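Local coordinates for penicillin-binding protein (Bacillus halodurans, PDB 3TG9), which probably acts as a penicillin-recognising serine enzyme of the beta-lactamase and DD-peptidase family, at residues B[112-115]-B[116-119]; B[269-273]-B[274-278]. All blocks are in the same frame, centred on the assembly; numbering follows the deposited sequence.

Contact 1: residues B[112-115]-B[116-119]; sequences TDDF and EDLW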
loop_
_atom_site.group_PDB
_atom_site.type_symbol
_atom_site.label_atom_id
_atom_site.label_comp_id
_atom_site.label_asym_id
_atom_site.label_seq_id
_atom_site.Cartn_x
_atom_site.Cartn_y
_atom_site.Cartn_z
ATOM N N THR B 112 -6.392 -0.210 24.241
ATOM C CA THR B 112 -5.939 -0.904 23.040
ATOM C C THR B 112 -4.775 -0.188 22.365
ATOM O O THR B 112 -4.748 1.043 22.287
ATOM C CB THR B 112 -7.084 -1.114 22.016
ATOM O OG1 THR B 112 -6.571 -1.776 20.851
ATOM C CG2 THR B 112 -7.697 0.217 21.607
ATOM N N ASP B 113 -3.817 -0.978 21.886
ATOM C CA ASP B 113 -2.669 -0.464 21.145
ATOM C C ASP B 113 -2.537 -1.184 19.807
ATOM O O ASP B 113 -1.517 -1.062 19.129
ATOM C CB ASP B 113 -1.374 -0.634 21.952
ATOM C CG ASP B 113 -0.993 -2.102 22.164
ATOM O OD1 ASP B 113 -1.800 -2.996 21.828
ATOM O OD2 ASP B 113 0.120 -2.362 22.675
ATOM N N ASP B 114 -3.577 -1.934 19.442
ATOM C CA ASP B 114 -3.569 -2.773 18.245
ATOM C C ASP B 114 -4.220 -2.058 17.054
ATOM O O ASP B 114 -5.203 -2.542 16.479
ATOM C CB ASP B 114 -4.288 -4.093 18.542
ATOM C CG ASP B 114 -4.008 -5.172 17.503
ATOM O OD1 ASP B 114 -3.305 -4.896 16.498
ATOM O OD2 ASP B 114 -4.508 -6.305 17.702
ATOM N N PHE B 115 -3.659 -0.904 16.696
ATOM C CA PHE B 115 -4.193 -0.052 15.631
ATOM C C PHE B 115 -4.468 -0.859 14.355
ATOM O O PHE B 115 -5.562 -0.786 13.778
ATOM C CB PHE B 115 -3.233 1.126 15.350
ATOM C CG PHE B 115 -3.883 2.303 14.657
ATOM C CD1 PHE B 115 -4.792 3.110 15.328
ATOM C CD2 PHE B 115 -3.577 2.610 13.340
ATOM C CE1 PHE B 115 -5.392 4.198 14.696
ATOM C CE2 PHE B 115 -4.172 3.697 12.706
ATOM C CZ PHE B 115 -5.082 4.492 13.388
ATOM N N GLU B 116 -3.490 -1.646 13.924
ATOM C CA GLU B 116 -3.673 -2.410 12.700
ATOM C C GLU B 116 -4.932 -3.272 12.732
ATOM O O GLU B 116 -5.646 -3.369 11.732
ATOM C CB GLU B 116 -2.445 -3.262 12.366
ATOM C CG GLU B 116 -2.482 -3.795 10.927
ATOM C CD GLU B 116 -1.176 -4.423 10.482
ATOM O OE1 GLU B 116 -0.188 -4.369 11.240
ATOM O OE2 GLU B 116 -1.135 -4.976 9.361
ATOM N N ASP B 117 -5.217 -3.884 13.877
ATOM C CA ASP B 117 -6.340 -4.819 13.980
ATOM C C ASP B 117 -7.715 -4.188 13.719
ATOM O O ASP B 117 -8.714 -4.900 13.543
ATOM C CB ASP B 117 -6.344 -5.504 15.341
ATOM C CG ASP B 117 -7.299 -6.679 15.395
ATOM O OD1 ASP B 117 -7.120 -7.626 14.590
ATOM O OD2 ASP B 117 -8.226 -6.655 16.239
ATOM N N LEU B 118 -7.762 -2.859 13.702
ATOM C CA LEU B 118 -8.994 -2.130 13.414
ATOM C C LEU B 118 -9.412 -2.323 11.964
ATOM O O LEU B 118 -10.595 -2.244 11.621
ATOM C CB LEU B 118 -8.797 -0.635 13.672
ATOM C CG LEU B 118 -8.836 -0.118 15.111
ATOM C CD1 LEU B 118 -7.805 -0.819 15.976
ATOM C CD2 LEU B 118 -8.613 1.379 15.110
ATOM N N TRP B 119 -8.427 -2.565 11.111
ATOM C CA TRP B 119 -8.665 -2.626 9.677
ATOM C C TRP B 119 -8.714 -4.050 9.172
ATOM O O TRP B 119 -8.635 -4.292 7.973
ATOM C CB TRP B 119 -7.569 -1.863 8.955
ATOM C CG TRP B 119 -7.208 -0.658 9.688
ATOM C CD1 TRP B 119 -5.961 -0.286 10.090
ATOM C CD2 TRP B 119 -8.107 0.352 10.166
ATOM N NE1 TRP B 119 -6.023 0.899 10.775
ATOM C CE2 TRP B 119 -7.328 1.314 10.836
ATOM C CE3 TRP B 119 -9.494 0.538 10.080
ATOM C CZ2 TRP B 119 -7.888 2.450 11.429
ATOM C CZ3 TRP B 119 -10.047 1.664 10.667
ATOM C CH2 TRP B 119 -9.243 2.608 11.330
HETATM O O HOH W 1 -7.561 -3.844 17.847
#
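Phe115 and Trp119, four residues apart, form a T-shaped pair: the edge of the indole is directed at the phenyl face, with ring planes at 83° and the phenyl centroid 5.4 Å from that of the five-membered ring. The nearest carbons of this pair are Phe115 CZ and Trp119 CZ2, 4.0 Å apart. Leu118 adds a second apolar neighbour, its CD2 lying 4.2 Å from Phe115 CD1, while its CB sits over one face of the indole. With chi1 at -159°, the phenyl group swings opposite its own backbone N, and its face is thereby presented to Trp119. The backbone turn that carries these side chains is held by Leu118 N, which donates to Phe115 O over 3.0 Å at 158°. One step earlier, Asp117 N is shared weakly between two acceptors of Asp114, the carbonyl O at 2.9 Å and the carboxylate OD1 at 3.4 Å. Asp114 OD2 and Asp117 OD2 stand 4.0 Å apart, a closeness that would probably raise the proton affinity of either group; a water donates to Asp114 O and, weakly, to Asp117 OD2. Further out, Phe107 meets the Phe115 ring edge-to-face, and Glu116 OE2 makes a salt bridge with Lys214. Trp119 O accepts a hydrogen bond from Tyr125 of the second subunit, so this segment also takes part in the dimer contact. Helical torsions at 116-118 and successive i to i+3 bonds, the weak Asp117-Asp114 one, then Leu118-Phe115 and Trp119-Glu116, describe a turn in the long loop between helices 93-98 and 155-168.

Contact 2: residues B[269-273]-B[274-278]; sequences DYYGY and GVWIK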
loop_
_atom_site.group_PDB
_atom_site.type_symbol
_atom_site.label_atom_id
_atom_site.label_comp_id
_atom_site.label_asym_id
_atom_site.label_seq_id
_atom_site.Cartn_x
_atom_site.Cartn_y
_atom_site.Cartn_z
ATOM N N ASP B 269 1.483 17.350 33.544
ATOM C CA ASP B 269 0.805 17.361 32.268
ATOM C C ASP B 269 -0.584 17.980 32.315
ATOM O O ASP B 269 -1.451 17.566 33.088
ATOM C CB ASP B 269 0.736 15.943 31.694
ATOM C CG ASP B 269 2.105 15.340 31.504
ATOM O OD1 ASP B 269 2.971 16.020 30.908
ATOM O OD2 ASP B 269 2.325 14.202 31.962
ATOM N N TYR B 270 -0.774 18.968 31.450
ATOM C CA TYR B 270 -2.063 19.593 31.225
ATOM C C TYR B 270 -2.357 19.517 29.734
ATOM O O TYR B 270 -1.459 19.255 28.943
ATOM C CB TYR B 270 -2.016 21.049 31.683
ATOM C CG TYR B 270 -1.699 21.187 33.156
ATOM C CD1 TYR B 270 -0.421 20.928 33.634
ATOM C CD2 TYR B 270 -2.681 21.559 34.069
ATOM C CE1 TYR B 270 -0.125 21.035 34.983
ATOM C CE2 TYR B 270 -2.393 21.681 35.428
ATOM C CZ TYR B 270 -1.112 21.416 35.874
ATOM O OH TYR B 270 -0.809 21.515 37.208
ATOM N N TYR B 271 -3.611 19.731 29.354
ATOM C CA TYR B 271 -3.983 19.767 27.943
ATOM C C TYR B 271 -4.671 21.090 27.650
ATOM O O TYR B 271 -5.444 21.588 28.472
ATOM C CB TYR B 271 -4.912 18.600 27.599
ATOM C CG TYR B 271 -4.900 18.178 26.136
ATOM C CD1 TYR B 271 -5.965 18.481 25.294
ATOM C CD2 TYR B 271 -3.831 17.469 25.608
ATOM C CE1 TYR B 271 -5.963 18.091 23.972
ATOM C CE2 TYR B 271 -3.820 17.071 24.285
ATOM C CZ TYR B 271 -4.886 17.392 23.467
ATOM O OH TYR B 271 -4.879 17.000 22.143
ATOM N N GLY B 272 -4.368 21.675 26.497
ATOM C CA GLY B 272 -5.023 22.899 26.078
ATOM C C GLY B 272 -6.118 22.559 25.089
ATOM O O GLY B 272 -6.910 21.656 25.323
ATOM N N TYR B 273 -6.165 23.300 23.990
ATOM C CA TYR B 273 -6.978 22.919 22.850
ATOM C C TYR B 273 -6.106 22.200 21.822
ATOM O O TYR B 273 -5.427 22.837 21.019
ATOM C CB TYR B 273 -7.618 24.150 22.216
ATOM C CG TYR B 273 -8.814 24.707 22.956
ATOM C CD1 TYR B 273 -9.495 23.944 23.898
ATOM C CD2 TYR B 273 -9.283 25.986 22.682
ATOM C CE1 TYR B 273 -10.601 24.450 24.563
ATOM C CE2 TYR B 273 -10.384 26.499 23.335
ATOM C CZ TYR B 273 -11.041 25.729 24.274
ATOM O OH TYR B 273 -12.138 26.248 24.922
ATOM N N GLY B 274 -6.107 20.872 21.864
ATOM C CA GLY B 274 -5.393 20.082 20.877
ATOM C C GLY B 274 -3.886 20.132 21.017
ATOM O O GLY B 274 -3.156 19.833 20.065
ATOM N N VAL B 275 -3.412 20.498 22.203
ATOM C CA VAL B 275 -1.979 20.586 22.447
ATOM C C VAL B 275 -1.698 20.143 23.893
ATOM O O VAL B 275 -2.560 20.297 24.760
ATOM C CB VAL B 275 -1.475 22.028 22.174
ATOM C CG1 VAL B 275 -2.104 23.005 23.157
ATOM C CG2 VAL B 275 0.049 22.102 22.220
ATOM N N TRP B 276 -0.521 19.568 24.141
ATOM C CA TRP B 276 -0.096 19.217 25.501
ATOM C C TRP B 276 0.682 20.363 26.137
ATOM O O TRP B 276 1.387 21.107 25.450
ATOM C CB TRP B 276 0.790 17.969 25.499
ATOM C CG TRP B 276 0.074 16.692 25.160
ATOM C CD1 TRP B 276 0.053 16.057 23.953
ATOM C CD2 TRP B 276 -0.719 15.895 26.045
ATOM N NE1 TRP B 276 -0.700 14.908 24.032
ATOM C CE2 TRP B 276 -1.185 14.789 25.308
ATOM C CE3 TRP B 276 -1.069 16.009 27.391
ATOM C CZ2 TRP B 276 -1.997 13.802 25.875
ATOM C CZ3 TRP B 276 -1.874 15.033 27.953
ATOM C CH2 TRP B 276 -2.327 13.942 27.196
ATOM N N ILE B 277 0.554 20.503 27.452
ATOM C CA ILE B 277 1.260 21.557 28.179
ATOM C C ILE B 277 2.057 20.997 29.351
ATOM O O ILE B 277 1.540 20.223 30.160
ATOM C CB ILE B 277 0.289 22.623 28.699
ATOM C CG1 ILE B 277 -0.490 23.229 27.535
ATOM C CG2 ILE B 277 1.038 23.712 29.484
ATOM C CD1 ILE B 277 -1.636 24.102 27.965
ATOM N N LYS B 278 3.325 21.380 29.430
ATOM C CA LYS B 278 4.161 20.971 30.543
ATOM C C LYS B 278 4.306 22.155 31.475
ATOM O O LYS B 278 4.844 23.193 31.092
ATOM C CB LYS B 278 5.527 20.505 30.055
ATOM C CG LYS B 278 6.355 19.810 31.122
ATOM C CD LYS B 278 5.843 18.393 31.372
ATOM C CE LYS B 278 5.817 17.603 30.067
ATOM N NZ LYS B 278 5.773 16.142 30.321
#
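Lys278 NZ donates to Asp269 OD1 at 2.9 Å, closing a salt bridge on the syn lone pair of that oxygen. The lysine chain, bent at chi2 and chi3, folds back alongside the aspartate, so the charged ends meet across a non-hydrogen-bonded antiparallel pair. Next to it, Tyr270 and Ile277 form the hydrogen-bonded pair. Tyr270 N donates to Ile277 O at 2.9 Å, and Ile277 N returns a bond to Tyr270 O at 2.8 Å. Toward the turn, Gly272 N bonds to Val275 O at 2.9 Å and 172°. Tyr271 drives its CD2 edge onto the face of Trp276, CD2 to CD2 3.5 Å, in a T-shaped stack with planes at 81°. One face of the same phenol ring lies against Val275 O. Across the sheet from these two rings, Tyr270 CB packs on Ile277 CB at 4.1 Å. The ring of His288 meets that of Trp276, which also touches Tyr152, a residue of a probable SxxK-type active site. Gly274, with phi 72°, lets the chain reverse between the two strands. These features define an antiparallel beta hairpin, its strands 269-271 and 276-279 joined by residues 272-275, in the main sheet of the beta-lactamase fold.

How the contacts relate
Contact 1 precedes contact 2 along the chain, and many residues separate them. Their centres lie 25 Å apart and their nearest atoms about 14 Å apart, with no direct contact between them. They share no helix or strand: 112-119 belongs to the long loop between helices 93-98 and 155-168, whereas 269-278 is a hairpin of the eight-stranded antiparallel sheet. Both belong to the one beta-lactamase-like fold. Phe115 comes near the residues of the probable SxxK site without touching them, whereas Trp276 touches Tyr152, which is consistent with loop and sheet approaching one active-site region from separate parts of the fold.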